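Local coordinates for HemO (Neisseria meningitidis, PDB 1J77), which binds heme through an axial histidine and probably degrades it oxidatively, opening the porphyrin ring as a heme oxygenase, at residues N41-F52 with F183-F192. Numbering follows the deposited sequence.
With HEM (protoporphyrin IX containing Fe), chain B.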
loop_
_atom_site.group_PDB
_atom_site.type_symbol
_atom_site.label_atom_id
_atom_site.label_comp_id
_atom_site.label_asym_id
_atom_site.label_seq_id
_atom_site.Cartn_x
_atom_site.Cartn_y
_atom_site.Cartn_z
ATOM N N ASN A 41 5.743 15.173 10.813
ATOM C CA ASN A 41 6.158 14.120 9.898
ATOM C C ASN A 41 5.112 12.989 9.766
ATOM O O ASN A 41 5.007 12.389 8.675
ATOM C CB ASN A 41 7.540 13.590 10.273
ATOM C CG ASN A 41 8.641 14.349 9.594
ATOM O OD1 ASN A 41 8.501 15.518 9.225
ATOM N ND2 ASN A 41 9.746 13.649 9.350
ATOM N N TYR A 42 4.381 12.673 10.823
ATOM C CA TYR A 42 3.356 11.614 10.741
ATOM C C TYR A 42 2.268 12.079 9.796
ATOM O O TYR A 42 1.688 11.253 9.041
ATOM C CB TYR A 42 2.742 11.236 12.103
ATOM C CG TYR A 42 1.846 10.027 12.046
ATOM C CD1 TYR A 42 2.346 8.768 11.771
ATOM C CD2 TYR A 42 0.462 10.131 12.268
ATOM C CE1 TYR A 42 1.531 7.651 11.744
ATOM C CE2 TYR A 42 -0.333 9.040 12.256
ATOM C CZ TYR A 42 0.174 7.804 11.978
ATOM O OH TYR A 42 -0.648 6.722 11.891
ATOM N N ILE A 43 1.978 13.373 9.794
ATOM C CA ILE A 43 0.953 13.894 8.882
ATOM C C ILE A 43 1.449 13.759 7.446
ATOM O O ILE A 43 0.678 13.408 6.541
ATOM C CB ILE A 43 0.554 15.347 9.276
ATOM C CG1 ILE A 43 -0.378 15.294 10.485
ATOM C CG2 ILE A 43 -0.079 16.023 8.121
ATOM C CD1 ILE A 43 -0.594 16.623 11.204
ATOM N N LYS A 44 2.727 13.977 7.223
ATOM C CA LYS A 44 3.299 13.765 5.891
ATOM C C LYS A 44 3.116 12.319 5.450
ATOM O O LYS A 44 2.788 12.042 4.275
ATOM C CB LYS A 44 4.776 14.119 5.909
ATOM C CG LYS A 44 5.100 15.381 6.768
ATOM C CD LYS A 44 6.581 15.751 6.642
ATOM C CE LYS A 44 6.920 17.074 7.246
ATOM N NZ LYS A 44 8.081 17.630 6.530
ATOM N N PHE A 45 3.293 11.413 6.369
ATOM C CA PHE A 45 3.120 10.009 6.116
ATOM C C PHE A 45 1.664 9.725 5.781
ATOM O O PHE A 45 1.363 8.980 4.871
ATOM C CB PHE A 45 3.576 9.185 7.311
ATOM C CG PHE A 45 3.406 7.744 7.135
ATOM C CD1 PHE A 45 4.168 7.099 6.194
ATOM C CD2 PHE A 45 2.474 7.017 7.876
ATOM C CE1 PHE A 45 3.988 5.767 5.959
ATOM C CE2 PHE A 45 2.314 5.661 7.652
ATOM C CZ PHE A 45 3.106 5.048 6.723
ATOM N N LEU A 46 0.753 10.268 6.583
ATOM C CA LEU A 46 -0.659 10.050 6.314
ATOM C C LEU A 46 -1.048 10.607 4.941
ATOM O O LEU A 46 -1.920 10.018 4.251
ATOM C CB LEU A 46 -1.493 10.716 7.417
ATOM C CG LEU A 46 -1.565 10.034 8.787
ATOM C CD1 LEU A 46 -2.526 10.801 9.692
ATOM C CD2 LEU A 46 -1.931 8.607 8.798
ATOM N N LYS A 47 -0.499 11.746 4.544
ATOM C CA LYS A 47 -0.778 12.344 3.221
ATOM C C LYS A 47 -0.339 11.379 2.097
ATOM O O LYS A 47 -1.106 11.088 1.161
ATOM C CB LYS A 47 -0.207 13.776 3.077
ATOM C CG LYS A 47 -0.939 14.759 3.919
ATOM C CD LYS A 47 -0.210 16.040 3.945
ATOM C CE LYS A 47 -0.951 17.046 4.849
ATOM N NZ LYS A 47 -0.280 18.381 4.774
ATOM N N LEU A 48 0.860 10.841 2.219
ATOM C CA LEU A 48 1.386 9.874 1.292
ATOM C C LEU A 48 0.465 8.636 1.221
ATOM O O LEU A 48 0.084 8.211 0.117
ATOM C CB LEU A 48 2.818 9.509 1.683
ATOM C CG LEU A 48 3.311 8.109 1.302
ATOM C CD1 LEU A 48 3.457 8.058 -0.191
ATOM C CD2 LEU A 48 4.646 7.834 2.062
ATOM N N GLN A 49 0.092 8.097 2.384
ATOM C CA GLN A 49 -0.793 6.954 2.450
ATOM C C GLN A 49 -2.139 7.298 1.785
ATOM O O GLN A 49 -2.726 6.454 1.094
ATOM C CB GLN A 49 -1.010 6.507 3.916
ATOM C CG GLN A 49 0.222 5.979 4.642
ATOM C CD GLN A 49 0.507 4.551 4.284
ATOM O OE1 GLN A 49 0.206 3.619 5.057
ATOM N NE2 GLN A 49 1.107 4.344 3.110
ATOM N N SER A 50 -2.634 8.512 1.998
ATOM C CA SER A 50 -3.927 8.937 1.377
ATOM C C SER A 50 -3.911 8.863 -0.132
ATOM O O SER A 50 -4.876 8.359 -0.766
ATOM C CB SER A 50 -4.314 10.383 1.779
ATOM O OG SER A 50 -5.554 10.723 1.169
ATOM N N VAL A 51 -2.847 9.330 -0.737
ATOM C CA VAL A 51 -2.724 9.361 -2.175
ATOM C C VAL A 51 -2.648 7.957 -2.720
ATOM O O VAL A 51 -3.317 7.601 -3.721
ATOM C CB VAL A 51 -1.487 10.178 -2.642
ATOM C CG1 VAL A 51 -1.282 10.119 -4.147
ATOM C CG2 VAL A 51 -1.636 11.590 -2.205
ATOM N N PHE A 52 -1.807 7.142 -2.116
ATOM C CA PHE A 52 -1.695 5.766 -2.585
ATOM C C PHE A 52 -3.034 5.024 -2.500
ATOM O O PHE A 52 -3.445 4.307 -3.434
ATOM C CB PHE A 52 -0.604 4.991 -1.841
ATOM C CG PHE A 52 -0.462 3.576 -2.348
ATOM C CD1 PHE A 52 0.177 3.317 -3.551
ATOM C CD2 PHE A 52 -0.958 2.539 -1.635
ATOM C CE1 PHE A 52 0.282 2.009 -4.026
ATOM C CE2 PHE A 52 -0.830 1.241 -2.127
ATOM C CZ PHE A 52 -0.226 1.019 -3.285
ATOM N N PHE A 183 5.354 4.315 -8.010
ATOM C CA PHE A 183 4.480 5.442 -7.730
ATOM C C PHE A 183 4.484 5.806 -6.233
ATOM O O PHE A 183 4.549 6.977 -5.893
ATOM C CB PHE A 183 3.061 5.155 -8.231
ATOM C CG PHE A 183 2.052 6.250 -7.908
ATOM C CD1 PHE A 183 2.163 7.501 -8.499
ATOM C CD2 PHE A 183 1.075 6.067 -6.949
ATOM C CE1 PHE A 183 1.285 8.465 -8.220
ATOM C CE2 PHE A 183 0.169 7.079 -6.672
ATOM C CZ PHE A 183 0.306 8.274 -7.311
ATOM N N TYR A 184 4.424 4.822 -5.353
ATOM C CA TYR A 184 4.535 5.092 -3.934
ATOM C C TYR A 184 5.749 5.935 -3.604
ATOM O O TYR A 184 5.623 6.914 -2.867
ATOM C CB TYR A 184 4.541 3.823 -3.114
ATOM C CG TYR A 184 4.312 4.032 -1.616
ATOM C CD1 TYR A 184 3.064 4.041 -1.048
ATOM C CD2 TYR A 184 5.362 4.246 -0.758
ATOM C CE1 TYR A 184 2.862 4.254 0.303
ATOM C CE2 TYR A 184 5.169 4.448 0.589
ATOM C CZ TYR A 184 3.947 4.412 1.127
ATOM O OH TYR A 184 3.759 4.652 2.460
ATOM N N LYS A 185 6.893 5.603 -4.181
ATOM C CA LYS A 185 8.082 6.394 -3.901
ATOM C C LYS A 185 8.031 7.778 -4.554
ATOM O O LYS A 185 8.546 8.722 -3.979
ATOM C CB LYS A 185 9.334 5.661 -4.345
ATOM C CG LYS A 185 9.594 4.366 -3.565
ATOM C CD LYS A 185 11.001 3.751 -3.731
ATOM C CE LYS A 185 11.175 3.096 -5.045
ATOM N NZ LYS A 185 12.584 2.577 -5.237
ATOM N N VAL A 186 7.467 7.913 -5.749
ATOM C CA VAL A 186 7.305 9.250 -6.354
ATOM C C VAL A 186 6.502 10.135 -5.390
ATOM O O VAL A 186 6.914 11.291 -5.094
ATOM C CB VAL A 186 6.569 9.192 -7.724
ATOM C CG1 VAL A 186 6.076 10.589 -8.148
ATOM C CG2 VAL A 186 7.434 8.528 -8.768
ATOM N N VAL A 187 5.393 9.642 -4.873
ATOM C CA VAL A 187 4.572 10.391 -3.941
ATOM C C VAL A 187 5.330 10.736 -2.636
ATOM O O VAL A 187 5.237 11.863 -2.128
ATOM C CB VAL A 187 3.228 9.681 -3.653
ATOM C CG1 VAL A 187 2.440 10.443 -2.640
ATOM C CG2 VAL A 187 2.466 9.491 -4.954
ATOM N N LEU A 188 6.043 9.756 -2.089
ATOM C CA LEU A 188 6.800 9.925 -0.871
ATOM C C LEU A 188 7.795 11.058 -1.073
ATOM O O LEU A 188 7.886 11.961 -0.240
ATOM C CB LEU A 188 7.475 8.590 -0.523
ATOM C CG LEU A 188 8.310 8.547 0.758
ATOM C CD1 LEU A 188 8.589 7.103 1.131
ATOM C CD2 LEU A 188 9.617 9.326 0.748
ATOM N N ARG A 189 8.526 11.009 -2.177
ATOM C CA ARG A 189 9.531 12.060 -2.444
ATOM C C ARG A 189 8.916 13.457 -2.568
ATOM O O ARG A 189 9.425 14.458 -2.029
ATOM C CB ARG A 189 10.329 11.724 -3.672
ATOM C CG ARG A 189 11.185 10.501 -3.639
ATOM C CD ARG A 189 11.525 9.963 -5.025
ATOM N NE ARG A 189 12.267 8.720 -5.032
ATOM C CZ ARG A 189 12.099 7.717 -5.895
ATOM N NH1 ARG A 189 11.172 7.788 -6.861
ATOM N NH2 ARG A 189 12.802 6.609 -5.767
ATOM N N GLU A 190 7.843 13.565 -3.303
ATOM C CA GLU A 190 7.238 14.877 -3.475
ATOM C C GLU A 190 6.785 15.372 -2.128
ATOM O O GLU A 190 7.001 16.562 -1.740
ATOM C CB GLU A 190 6.054 14.794 -4.473
ATOM C CG GLU A 190 6.505 14.463 -5.879
ATOM C CD GLU A 190 5.456 14.787 -6.934
ATOM O OE1 GLU A 190 4.441 15.437 -6.558
ATOM O OE2 GLU A 190 5.660 14.383 -8.111
ATOM N N THR A 191 6.196 14.491 -1.344
ATOM C CA THR A 191 5.633 14.824 -0.077
ATOM C C THR A 191 6.677 15.228 0.997
ATOM O O THR A 191 6.443 16.134 1.730
ATOM C CB THR A 191 4.825 13.656 0.372
ATOM O OG1 THR A 191 3.862 13.383 -0.653
ATOM C CG2 THR A 191 3.969 13.958 1.628
ATOM N N PHE A 192 7.773 14.494 1.071
ATOM C CA PHE A 192 8.822 14.725 2.060
ATOM C C PHE A 192 9.908 15.654 1.509
ATOM O O PHE A 192 10.925 15.848 2.164
ATOM C CB PHE A 192 9.377 13.385 2.551
ATOM C CG PHE A 192 8.506 12.697 3.567
ATOM C CD1 PHE A 192 7.477 11.794 3.171
ATOM C CD2 PHE A 192 8.656 12.922 4.935
ATOM C CE1 PHE A 192 6.708 11.200 4.073
ATOM C CE2 PHE A 192 7.906 12.249 5.860
ATOM C CZ PHE A 192 6.882 11.393 5.432
HETATM C CHA HEM B . 4.964 -7.584 3.081
HETATM C CHB HEM B . 7.383 -4.646 6.075
HETATM C CHC HEM B . 5.801 -0.789 3.540
HETATM C CHD HEM B . 3.784 -3.789 0.268
HETATM C C1A HEM B . 5.672 -7.115 4.161
HETATM C C2A HEM B . 6.140 -7.919 5.312
HETATM C C3A HEM B . 6.800 -7.084 6.113
HETATM C C4A HEM B . 6.798 -5.751 5.528
HETATM C CMA HEM B . 7.478 -7.467 7.452
HETATM C CAA HEM B . 5.891 -9.422 5.628
HETATM C CBA HEM B . 4.678 -9.530 6.553
HETATM C CGA HEM B . 4.271 -10.971 6.794
HETATM O O1A HEM B . 4.672 -11.850 5.976
HETATM O O2A HEM B . 3.566 -11.220 7.817
HETATM C C1B HEM B . 7.169 -3.338 5.666
HETATM C C2B HEM B . 7.662 -2.170 6.342
HETATM C C3B HEM B . 7.257 -1.083 5.624
HETATM C C4B HEM B . 6.433 -1.571 4.520
HETATM C CMB HEM B . 8.502 -2.271 7.641
HETATM C CAB HEM B . 7.474 0.396 5.947
HETATM C CBB HEM B . 8.594 0.825 6.520
HETATM C C1C HEM B . 5.079 -1.272 2.482
HETATM C C2C HEM B . 4.340 -0.465 1.512
HETATM C C3C HEM B . 3.843 -1.298 0.584
HETATM C C4C HEM B . 4.128 -2.654 0.963
HETATM C CMC HEM B . 4.314 1.070 1.527
HETATM C CAC HEM B . 3.022 -0.959 -0.653
HETATM C CBC HEM B . 3.054 0.275 -1.148
HETATM C C1D HEM B . 3.946 -5.050 0.748
HETATM C C2D HEM B . 3.477 -6.209 0.034
HETATM C C3D HEM B . 3.852 -7.388 0.874
HETATM C C4D HEM B . 4.499 -6.818 2.031
HETATM C CMD HEM B . 2.761 -6.198 -1.318
HETATM C CAD HEM B . 3.548 -8.868 0.637
HETATM C CBD HEM B . 4.767 -9.664 0.276
HETATM C CGD HEM B . 4.242 -11.049 -0.027
HETATM O O1D HEM B . 3.855 -11.281 -1.198
HETATM O O2D HEM B . 4.274 -11.932 0.885
HETATM N NA HEM B . 6.082 -5.816 4.345
HETATM N NB HEM B . 6.462 -2.939 4.542
HETATM N NC HEM B . 4.901 -2.573 2.112
HETATM N ND HEM B . 4.567 -5.420 1.950
HETATM FE FE HEM B . 5.594 -4.213 3.178
HETATM O O HOH W 1 3.909 -4.065 4.153
#
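Part of the heme pocket in this all-helical heme oxygenase fold is formed where Tyr184 and Phe52 meet, at the heme-side end of segments 41-52 and 183-192, which run roughly antiparallel. The segment axes approach to 9.4 Å at 145°, and both residues line the ligand pocket. Tyr184 lies between heme and helix 39-60: methyl CMC of HEM sits over one face, 3.4 Å from Tyr184 CZ and displaced toward the rim, while Leu48 CD1 lies over the centre of the opposite face. That second contact is a CH-pi interaction, with the methyl 11° off the ring normal. Tyr184 also turns its edge to the face of Phe52 in a T-shaped pair with planes 77° apart; Phe52 has HEM CBC over a face, 4.0 Å from its CZ. Contacts on both faces and at the edge probably restrict the tilt of the Tyr184 ring.

Gln49 bends at its second torsion, bringing NE2 to the Tyr184 ring edge. NE2 is 2.7 Å from Tyr184 OH, but the angle is too poor for a hydrogen bond; Gln49 OE1 is hydrogen-bonded to NE2 of His141. The two-helix interface runs away from the heme along Leu48: CD1 also meets Val187 CG1 at 3.6 Å, while CD2 packs by Tyr184 OH and CZ and on Leu188 CB. On the flank toward Phe183, Val51 CG1 touches both Val187 CG2 and Phe183 CZ, and Leu99, in a loop, touches both Val51 and Phe183. At the other end of the two segments, Lys44 lays CB over the Phe192 ring, 3.8 Å from its centroid, in a second CH-pi contact. Beside it, Thr191 points CG2 at Lys44 O while its OG1 turns back to Val187 O, which also accepts Thr191 N from the other face of its carbonyl plane.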